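Proline dehydrogenase (Deinococcus radiodurans, PDB 4H6Q) oxidises L-proline to delta-1-pyrroline-5-carboxylate with FAD as cofactor and a quinone as electron acceptor, the first step of proline breakdown to glutamate. Local coordinates at residues 118-123 / 152-157; 215-220 / 238-243; 258-263 / 277-282. All blocks are in the same frame, centred on the assembly; numbering follows the deposited sequence. Where two conformers were deposited one is given.

How the contacts relate
Contacts 1 and 2 lie on the outer helical layer of the barrel, their centres about 29 Å apart, whereas contact 3 lies in the interior, its centre about 10 Å from that of the chain. In both helix pairs, 115-129 with 144-158 and 206-222 with 234-246, the contacting segments run in roughly the same direction and are partly buried, yet their chemistry differs: a salt bridge carries contact 1, a stack of two phenylalanines contact 2. Contact 3 joins two neighbouring parallel strands through backbone hydrogen bonds and turns Leu259 and Tyr280 toward flavin and substrate analogue. Helix 234-246 of contact 2 is followed by strand 254-259 of contact 3, although the two do not touch.

Contact 1 (118-123 / 152-157); sequences TNARRI and RTLVGE
Arg121 and Glu157 carry the polar part of this helix pairing, a side-on salt bridge in which two nitrogens of the guanidinium each take one carboxylate oxygen. Arg121 NE donates to Glu157 OE1 over 2.8 Å and Arg121 NH2 to Glu157 OE2 over 2.9 Å, each oxygen offering its syn lone pair. OE1 lies close to the guanidinium plane and OE2 is somewhat tilted from it; the two flat groups are only 24° apart, so the paired hydrogen bonds restrain the rotation of both groups. Arg121 reaches across because its chain runs extended from CG to NE. A methionine here would probably leave the Glu157 carboxylate without its cationic mate and free to turn.

The apolar contacts lie beside this bridge. Leu154 divides its branches, CD2 resting against Arg121 CG at 3.7 Å and CD1 facing the methyl of Ala120 at 4.1 Å, while Leu136 of strand 133-136 also touches Leu154 from the barrel wall. Thr153 CG2 adds a looser contact with Arg121 NH2.

The segments 118-123 and 152-157 run 35° from parallel, and strand 133-136 lies between their helices in sequence, as with neighbouring outer helices in a beta8-alpha8 (TIM) barrel.

Contact 2 (215-220 / 238-243); sequences RLVFQH and DDVKRF
Phe218 is a knob that fills a hollow formed by Asp239, Val240, Arg242 and Phe243, joining two successive outer helices of the TIM barrel, 206-222 and 234-246. Their segment axes run 22° from parallel and 11.1 Å apart.

The floor of the hollow is the Phe243 ring. It lies flat under Phe218 in an offset stack, with centroids 4.0 Å apart and planes only 3° from parallel, and Phe243 CD1 sits over the centre of the Phe218 ring. Phe243 reaches this place with CG anti to the backbone N (chi1 -179°). Val240 CG2 lies obliquely beside the Phe218 ring and also meets Val217 CG1 at 4.0 Å, closing the hollow on the barrel side, where Val229 of strand 227-230 touches both valines.

The far rim is polar. Arg242, bent at chi2 and chi3, folds back so that NE and NH2 both grip Asp239 OD1 from the same face of the carboxylate, and Phe243 CB lies over the centre of its guanidinium. The other oxygen, Asp239 OD2, makes a salt bridge to Arg214 of helix 206-222. Phe218 CZ ends beside both charged groups, with Asp239 OD2 at the ring edge, near its plane, and Arg242 NH2 approaching obliquely, each 3.6 Å from CZ.

Contact 3 (258-263 / 277-282); sequences MLYGIR and VRVYLP. With FAD (flavin-adenine dinucleotide), chain C; TFB (tetrahydrofuran-2-carboxylic acid), chain D.
Leu259 and Tyr280 form a parallel bridge pair whose side chains leave the same face of the sheet, toward the flavin and the bound tetrahydrofuran-2-carboxylic acid. Leu259 CD2 touches Tyr280 CB at 3.7 Å and lies obliquely beside the tyrosine ring. The same methyl, Leu259 CD2, reaches the flavin 3.5 Å from FAD C7. The chi1 of Tyr280 (-167°) swings its ring away from Leu259 and over the ligand: TFB CG lies 3.3 Å above one ring face, offset toward the rim, and is 3.4 Å from Tyr280 CZ. Its hydroxyl is hydrogen-bonded to Asp137.

On the other face, Met258 in one of its two conformers bends at chi2 and SD lies against Val277 CG1, and Val279 CG1 packs against the backbone N and CA of Tyr260, 3.6 Å from each. Beyond the paired residues the side chains of Tyr260 and Leu281 run alongside each other in the same direction, with Leu281 CD2 pressed tightly on Tyr260 CD1 at 3.2 Å.

The backbones hold this register. Tyr280 N donates to Met258 O over 2.8 Å, and Tyr260 N to Tyr280 O over 2.9 Å; the bond from Met258 N to Arg278 O is weak. Strands 254-259 and 277-283, with helix 264-272 between them, form a beta-alpha-beta unit of the barrel.

Oily carbon surface from Leu259 and an aromatic face from Tyr280 thus meet the ring of the proline analogue, consistent with a pocket that holds the substrate ring by shape and van der Waals contact, while Arg293, Arg294 and Lys100 bind the ligand by hydrogen bonds.

Contact 1 (118-123 / 152-157)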
# COMPACT_ATOMS: atom_id res chain seq x y z
N THR A 118 -11.06 14.84 5.28
CA THR A 118 -11.69 14.68 6.58
C THR A 118 -11.90 13.21 6.95
O THR A 118 -11.70 12.88 8.13
CB THR A 118 -13.00 15.40 6.72
OG1 THR A 118 -13.92 14.81 5.81
CG2 THR A 118 -12.85 16.87 6.39
N ASN A 119 -12.16 12.32 6.00
CA ASN A 119 -12.25 10.91 6.36
C ASN A 119 -10.89 10.35 6.70
O ASN A 119 -10.78 9.52 7.63
CB ASN A 119 -12.90 10.10 5.22
CG ASN A 119 -14.43 10.24 5.25
OD1 ASN A 119 -15.05 10.30 6.32
ND2 ASN A 119 -15.06 10.30 4.05
N ALA A 120 -9.83 10.76 5.98
CA ALA A 120 -8.49 10.26 6.32
C ALA A 120 -8.08 10.68 7.73
O ALA A 120 -7.44 9.90 8.45
CB ALA A 120 -7.45 10.74 5.30
N ARG A 121 -8.44 11.88 8.14
CA ARG A 121 -8.17 12.31 9.51
C ARG A 121 -8.78 11.35 10.53
O ARG A 121 -8.14 10.99 11.54
CB ARG A 121 -8.71 13.72 9.76
CG ARG A 121 -7.84 14.81 9.16
CD ARG A 121 -8.54 16.15 9.29
NE ARG A 121 -7.64 17.22 8.88
CZ ARG A 121 -8.03 18.33 8.28
NH1 ARG A 121 -9.30 18.51 7.98
NH2 ARG A 121 -7.13 19.24 7.94
N ARG A 122 -10.02 10.93 10.32
CA ARG A 122 -10.71 10.03 11.26
C ARG A 122 -10.03 8.66 11.29
O ARG A 122 -9.87 8.05 12.37
CB ARG A 122 -12.19 9.86 10.87
CG ARG A 122 -12.95 11.16 10.80
CD ARG A 122 -14.44 10.90 10.61
NE ARG A 122 -14.83 10.13 9.43
CZ ARG A 122 -15.41 8.92 9.49
NH1 ARG A 122 -15.63 8.30 10.64
NH2 ARG A 122 -15.81 8.35 8.40
N ILE A 123 -9.67 8.15 10.11
CA ILE A 123 -8.99 6.87 10.01
C ILE A 123 -7.62 6.91 10.72
O ILE A 123 -7.28 6.01 11.52
CB ILE A 123 -8.86 6.46 8.54
CG1 ILE A 123 -10.27 6.17 7.94
CG2 ILE A 123 -7.88 5.29 8.34
CD1 ILE A 123 -10.27 6.09 6.40
N ARG A 152 1.31 15.79 3.16
CA ARG A 152 2.06 16.77 3.95
C ARG A 152 1.19 17.35 5.06
O ARG A 152 1.63 17.46 6.22
CB ARG A 152 2.59 17.87 3.01
CG ARG A 152 3.28 19.01 3.73
CD ARG A 152 3.94 20.00 2.75
NE ARG A 152 5.11 19.42 2.10
CZ ARG A 152 6.33 19.38 2.62
NH1 ARG A 152 6.58 19.89 3.83
NH2 ARG A 152 7.35 18.83 1.93
N THR A 153 -0.07 17.70 4.75
CA THR A 153 -0.99 18.17 5.79
C THR A 153 -1.14 17.13 6.94
O THR A 153 -1.08 17.47 8.13
CB THR A 153 -2.36 18.49 5.18
OG1 THR A 153 -2.19 19.55 4.24
CG2 THR A 153 -3.40 18.87 6.25
N LEU A 154 -1.34 15.87 6.57
CA LEU A 154 -1.62 14.84 7.54
C LEU A 154 -0.40 14.50 8.38
O LEU A 154 -0.53 14.20 9.59
CB LEU A 154 -2.18 13.57 6.86
CG LEU A 154 -3.58 13.81 6.28
CD1 LEU A 154 -3.91 12.75 5.23
CD2 LEU A 154 -4.66 13.87 7.41
N VAL A 155 0.80 14.53 7.79
CA VAL A 155 2.02 14.36 8.59
C VAL A 155 2.10 15.47 9.65
O VAL A 155 2.43 15.21 10.83
CB VAL A 155 3.30 14.38 7.70
CG1 VAL A 155 4.59 14.53 8.56
CG2 VAL A 155 3.37 13.12 6.88
N GLY A 156 1.77 16.70 9.28
CA GLY A 156 1.74 17.80 10.23
C GLY A 156 0.79 17.59 11.39
O GLY A 156 1.09 17.96 12.54
N GLU A 157 -0.36 16.97 11.10
CA GLU A 157 -1.37 16.71 12.13
C GLU A 157 -1.15 15.49 13.03
O GLU A 157 -1.47 15.53 14.23
CB GLU A 157 -2.76 16.68 11.49
CG GLU A 157 -3.12 17.99 10.87
CD GLU A 157 -4.39 17.95 10.09
OE1 GLU A 157 -5.09 16.90 10.04
OE2 GLU A 157 -4.70 19.02 9.52

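Contact 2 (215-220 / 238-243)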
# COMPACT_ATOMS: atom_id res chain seq x y z
N ARG A 215 16.92 4.14 -7.93
CA ARG A 215 17.25 5.51 -7.49
C ARG A 215 16.33 5.94 -6.36
O ARG A 215 16.78 6.55 -5.39
CB ARG A 215 17.19 6.51 -8.68
CG ARG A 215 18.22 6.25 -9.76
CD ARG A 215 18.27 7.42 -10.77
NE ARG A 215 17.10 7.40 -11.65
CZ ARG A 215 17.13 7.05 -12.93
NH1 ARG A 215 18.29 6.71 -13.50
NH2 ARG A 215 16.02 7.05 -13.66
N LEU A 216 15.03 5.64 -6.46
CA LEU A 216 14.10 6.06 -5.41
C LEU A 216 14.46 5.40 -4.06
O LEU A 216 14.49 6.07 -3.02
CB LEU A 216 12.65 5.69 -5.78
CG LEU A 216 11.97 6.69 -6.71
CD1 LEU A 216 10.71 6.04 -7.24
CD2 LEU A 216 11.64 8.01 -5.96
N VAL A 217 14.63 4.08 -4.07
CA VAL A 217 14.94 3.33 -2.85
C VAL A 217 16.27 3.83 -2.28
O VAL A 217 16.35 4.11 -1.07
CB VAL A 217 15.00 1.82 -3.13
CG1 VAL A 217 15.63 1.04 -1.96
CG2 VAL A 217 13.61 1.28 -3.43
N PHE A 218 17.30 3.91 -3.12
CA PHE A 218 18.64 4.23 -2.64
C PHE A 218 18.67 5.66 -2.09
O PHE A 218 19.30 5.93 -1.04
CB PHE A 218 19.67 4.09 -3.77
CG PHE A 218 19.86 2.68 -4.26
CD1 PHE A 218 19.30 1.59 -3.58
CD2 PHE A 218 20.58 2.44 -5.43
CE1 PHE A 218 19.49 0.26 -4.08
CE2 PHE A 218 20.76 1.12 -5.93
CZ PHE A 218 20.22 0.05 -5.25
N GLN A 219 18.00 6.60 -2.75
CA GLN A 219 17.99 7.99 -2.26
C GLN A 219 17.22 8.10 -0.94
O GLN A 219 17.59 8.88 -0.06
CB GLN A 219 17.39 8.94 -3.31
CG GLN A 219 18.29 9.21 -4.52
CD GLN A 219 19.59 9.87 -4.11
OE1 GLN A 219 19.59 10.96 -3.51
NE2 GLN A 219 20.70 9.20 -4.40
N HIS A 220 16.13 7.34 -0.82
CA HIS A 220 15.35 7.39 0.41
C HIS A 220 16.16 6.82 1.59
O HIS A 220 16.18 7.40 2.69
CB HIS A 220 14.00 6.66 0.29
CG HIS A 220 12.92 7.33 1.08
ND1 HIS A 220 12.62 8.68 0.92
CD2 HIS A 220 12.03 6.85 1.99
CE1 HIS A 220 11.59 8.98 1.71
NE2 HIS A 220 11.21 7.89 2.35
N ASP A 238 17.67 -8.42 -4.70
CA ASP A 238 19.06 -8.76 -4.44
C ASP A 238 19.95 -7.50 -4.45
O ASP A 238 20.89 -7.39 -3.65
CB ASP A 238 19.60 -9.76 -5.47
CG ASP A 238 18.98 -11.14 -5.34
OD1 ASP A 238 18.37 -11.42 -4.30
OD2 ASP A 238 19.08 -11.93 -6.31
N ASP A 239 19.67 -6.55 -5.33
CA ASP A 239 20.47 -5.33 -5.40
C ASP A 239 20.22 -4.46 -4.16
O ASP A 239 21.15 -3.80 -3.67
CB ASP A 239 20.17 -4.53 -6.67
CG ASP A 239 21.23 -3.52 -6.98
OD1 ASP A 239 22.42 -3.75 -6.65
OD2 ASP A 239 20.88 -2.51 -7.62
N VAL A 240 18.99 -4.44 -3.64
CA VAL A 240 18.71 -3.72 -2.39
C VAL A 240 19.48 -4.35 -1.22
O VAL A 240 20.07 -3.64 -0.40
CB VAL A 240 17.20 -3.59 -2.10
CG1 VAL A 240 16.95 -3.02 -0.67
CG2 VAL A 240 16.55 -2.70 -3.18
N LYS A 241 19.50 -5.69 -1.13
CA LYS A 241 20.27 -6.36 -0.09
C LYS A 241 21.73 -5.94 -0.17
O LYS A 241 22.39 -5.66 0.86
CB LYS A 241 20.21 -7.90 -0.20
CG LYS A 241 18.85 -8.51 -0.04
CD LYS A 241 18.99 -10.01 0.06
CE LYS A 241 17.66 -10.66 -0.05
NZ LYS A 241 17.66 -12.15 0.01
N ARG A 242 22.26 -5.89 -1.39
CA ARG A 242 23.64 -5.49 -1.60
C ARG A 242 23.87 -4.04 -1.15
O ARG A 242 24.84 -3.75 -0.45
CB ARG A 242 23.87 -5.61 -3.10
CG ARG A 242 25.26 -5.23 -3.59
CD ARG A 242 25.52 -3.73 -3.75
NE ARG A 242 24.53 -3.07 -4.63
CZ ARG A 242 24.46 -1.76 -4.82
NH1 ARG A 242 25.31 -0.97 -4.17
NH2 ARG A 242 23.53 -1.23 -5.60
N PHE A 243 22.98 -3.13 -1.54
CA PHE A 243 23.11 -1.71 -1.20
C PHE A 243 23.09 -1.52 0.31
O PHE A 243 23.95 -0.79 0.86
CB PHE A 243 21.97 -0.95 -1.84
CG PHE A 243 22.00 0.54 -1.58
CD1 PHE A 243 22.63 1.41 -2.48
CD2 PHE A 243 21.41 1.07 -0.42
CE1 PHE A 243 22.67 2.78 -2.25
CE2 PHE A 243 21.43 2.46 -0.19
CZ PHE A 243 22.07 3.32 -1.12

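Contact 3 (258-263 / 277-282)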
# COMPACT_ATOMS: atom_id res chain seq x y z
N MET A 258 5.34 -7.23 -0.25
CA MET A 258 4.84 -8.03 -1.39
C MET A 258 3.32 -8.08 -1.29
O MET A 258 2.75 -7.90 -0.18
CB MET A 258 5.35 -9.47 -1.29
CG MET A 258 6.80 -9.62 -1.67
SD MET A 258 7.88 -9.40 -0.28
CE MET A 258 9.43 -9.33 -1.21
N LEU A 259 2.67 -8.35 -2.42
CA LEU A 259 1.23 -8.57 -2.42
C LEU A 259 0.91 -9.99 -1.95
O LEU A 259 1.64 -10.95 -2.30
CB LEU A 259 0.61 -8.30 -3.80
CG LEU A 259 0.85 -6.89 -4.40
CD1 LEU A 259 0.15 -6.79 -5.80
CD2 LEU A 259 0.32 -5.82 -3.48
N TYR A 260 -0.19 -10.12 -1.22
CA TYR A 260 -0.67 -11.45 -0.79
C TYR A 260 -0.68 -12.41 -1.98
O TYR A 260 -1.25 -12.09 -3.06
CB TYR A 260 -2.07 -11.27 -0.21
CG TYR A 260 -2.73 -12.52 0.34
CD1 TYR A 260 -2.26 -13.21 1.48
CD2 TYR A 260 -3.88 -13.01 -0.28
CE1 TYR A 260 -3.00 -14.33 2.00
CE2 TYR A 260 -4.54 -14.10 0.18
CZ TYR A 260 -4.12 -14.75 1.28
OH TYR A 260 -4.87 -15.86 1.64
N GLY A 261 -0.08 -13.60 -1.81
CA GLY A 261 -0.14 -14.63 -2.83
C GLY A 261 0.96 -14.60 -3.86
O GLY A 261 1.00 -15.51 -4.71
N ILE A 262 1.82 -13.58 -3.84
CA ILE A 262 2.83 -13.44 -4.89
C ILE A 262 4.23 -13.62 -4.30
O ILE A 262 4.63 -12.90 -3.36
CB ILE A 262 2.71 -12.09 -5.66
CG1 ILE A 262 1.29 -11.88 -6.20
CG2 ILE A 262 3.77 -12.02 -6.81
CD1 ILE A 262 1.06 -10.60 -7.04
N ARG A 263 4.93 -14.64 -4.79
CA ARG A 263 6.28 -15.00 -4.28
C ARG A 263 6.29 -15.25 -2.78
O ARG A 263 7.13 -14.71 -2.04
CB ARG A 263 7.37 -13.98 -4.69
CG ARG A 263 7.60 -13.90 -6.25
CD ARG A 263 7.94 -15.23 -6.92
NE ARG A 263 9.05 -15.96 -6.30
CZ ARG A 263 10.34 -15.81 -6.65
NH1 ARG A 263 10.67 -14.93 -7.59
NH2 ARG A 263 11.28 -16.57 -6.08
N VAL A 277 9.60 -8.16 6.47
CA VAL A 277 8.72 -8.38 5.33
C VAL A 277 7.30 -8.06 5.78
O VAL A 277 6.86 -8.51 6.84
CB VAL A 277 8.75 -9.83 4.83
CG1 VAL A 277 7.82 -10.02 3.60
CG2 VAL A 277 10.18 -10.29 4.52
N ARG A 278 6.56 -7.28 4.99
CA ARG A 278 5.16 -6.96 5.31
C ARG A 278 4.32 -7.14 4.07
O ARG A 278 4.61 -6.54 3.03
CB ARG A 278 5.05 -5.51 5.83
CG ARG A 278 3.63 -5.20 6.32
CD ARG A 278 3.52 -3.74 6.76
NE ARG A 278 4.39 -3.34 7.88
CZ ARG A 278 4.07 -3.45 9.17
NH1 ARG A 278 2.93 -4.04 9.56
NH2 ARG A 278 4.89 -2.92 10.07
N VAL A 279 3.28 -7.96 4.18
CA VAL A 279 2.48 -8.33 3.03
C VAL A 279 1.21 -7.51 2.97
O VAL A 279 0.47 -7.36 3.97
CB VAL A 279 2.16 -9.85 3.07
CG1 VAL A 279 1.02 -10.24 2.12
CG2 VAL A 279 3.42 -10.63 2.75
N TYR A 280 0.92 -6.97 1.76
CA TYR A 280 -0.30 -6.22 1.49
C TYR A 280 -1.45 -7.23 1.40
O TYR A 280 -1.44 -8.12 0.53
CB TYR A 280 -0.09 -5.43 0.18
CG TYR A 280 -1.12 -4.37 -0.12
CD1 TYR A 280 -0.81 -2.99 0.02
CD2 TYR A 280 -2.41 -4.70 -0.62
CE1 TYR A 280 -1.73 -2.00 -0.25
CE2 TYR A 280 -3.36 -3.71 -0.89
CZ TYR A 280 -3.01 -2.37 -0.68
OH TYR A 280 -3.98 -1.46 -0.97
N LEU A 281 -2.42 -7.07 2.30
CA LEU A 281 -3.42 -8.10 2.60
C LEU A 281 -4.80 -7.52 2.36
O LEU A 281 -5.39 -6.87 3.20
CB LEU A 281 -3.27 -8.59 4.04
CG LEU A 281 -3.96 -9.90 4.41
CD1 LEU A 281 -5.48 -9.85 4.46
CD2 LEU A 281 -3.44 -11.01 3.56
N PRO A 282 -5.35 -7.71 1.13
CA PRO A 282 -6.63 -7.09 0.78
C PRO A 282 -7.81 -8.02 1.04
O PRO A 282 -7.67 -9.26 0.99
CB PRO A 282 -6.46 -6.85 -0.72
CG PRO A 282 -5.57 -7.97 -1.18
CD PRO A 282 -4.73 -8.43 -0.01
PA FAD C . 7.24 -6.85 -12.14
O1A FAD C . 8.48 -6.40 -12.92
O2A FAD C . 5.92 -6.52 -12.70
O5B FAD C . 7.19 -8.32 -11.85
C5B FAD C . 8.30 -8.97 -11.25
C4B FAD C . 8.09 -10.45 -11.02
O4B FAD C . 7.23 -10.59 -9.91
C3B FAD C . 7.37 -11.14 -12.12
O3B FAD C . 8.18 -11.52 -13.22
C2B FAD C . 6.76 -12.27 -11.39
O2B FAD C . 7.71 -13.25 -11.05
C1B FAD C . 6.29 -11.60 -10.15
N9A FAD C . 4.96 -11.00 -10.25
C8A FAD C . 4.63 -9.65 -10.11
N7A FAD C . 3.33 -9.44 -10.26
C5A FAD C . 2.75 -10.69 -10.48
C6A FAD C . 1.45 -11.12 -10.71
N6A FAD C . 0.36 -10.20 -10.73
N1A FAD C . 1.24 -12.43 -10.91
C2A FAD C . 2.25 -13.33 -10.89
N3A FAD C . 3.52 -12.97 -10.68
C4A FAD C . 3.77 -11.68 -10.46
N1 FAD C . 1.50 0.51 -7.37
C2 FAD C . 0.82 1.69 -7.35
O2 FAD C . 0.72 2.34 -8.48
N3 FAD C . 0.26 2.20 -6.21
C4 FAD C . 0.36 1.54 -4.99
O4 FAD C . -0.21 2.05 -3.89
C4X FAD C . 1.08 0.26 -4.96
N5 FAD C . 1.22 -0.44 -3.79
C5X FAD C . 1.94 -1.61 -3.83
C6 FAD C . 2.11 -2.35 -2.65
C7 FAD C . 2.88 -3.54 -2.66
C7M FAD C . 3.06 -4.34 -1.37
C8 FAD C . 3.47 -3.96 -3.87
C8M FAD C . 4.30 -5.22 -3.93
C9 FAD C . 3.27 -3.24 -5.06
C9A FAD C . 2.53 -2.07 -5.04
N10 FAD C . 2.38 -1.34 -6.23
C10 FAD C . 1.65 -0.18 -6.20
C1' FAD C . 3.00 -1.75 -7.48
C2' FAD C . 2.15 -2.49 -8.47
O2' FAD C . 1.20 -3.22 -7.70
C3' FAD C . 3.29 -3.13 -9.29
O3' FAD C . 3.64 -2.46 -10.46
C4' FAD C . 3.23 -4.58 -9.54
O4' FAD C . 3.19 -5.16 -8.28
C5' FAD C . 4.48 -5.00 -10.30
O5' FAD C . 5.09 -6.05 -9.62
P FAD C . 6.66 -6.07 -9.32
O1P FAD C . 7.33 -4.81 -8.70
O2P FAD C . 6.83 -7.47 -8.65
O3P FAD C . 7.40 -6.32 -10.73
OA TFB D . -2.08 -0.56 -5.00
CA TFB D . -1.97 -1.63 -5.93
C TFB D . -3.33 -2.00 -6.49
OB TFB D . -3.39 -2.73 -7.51
CB TFB D . -1.40 -2.77 -5.20
CG TFB D . -1.74 -2.49 -3.81
CD TFB D . -1.96 -1.04 -3.66
OXT TFB D . -4.42 -1.59 -5.95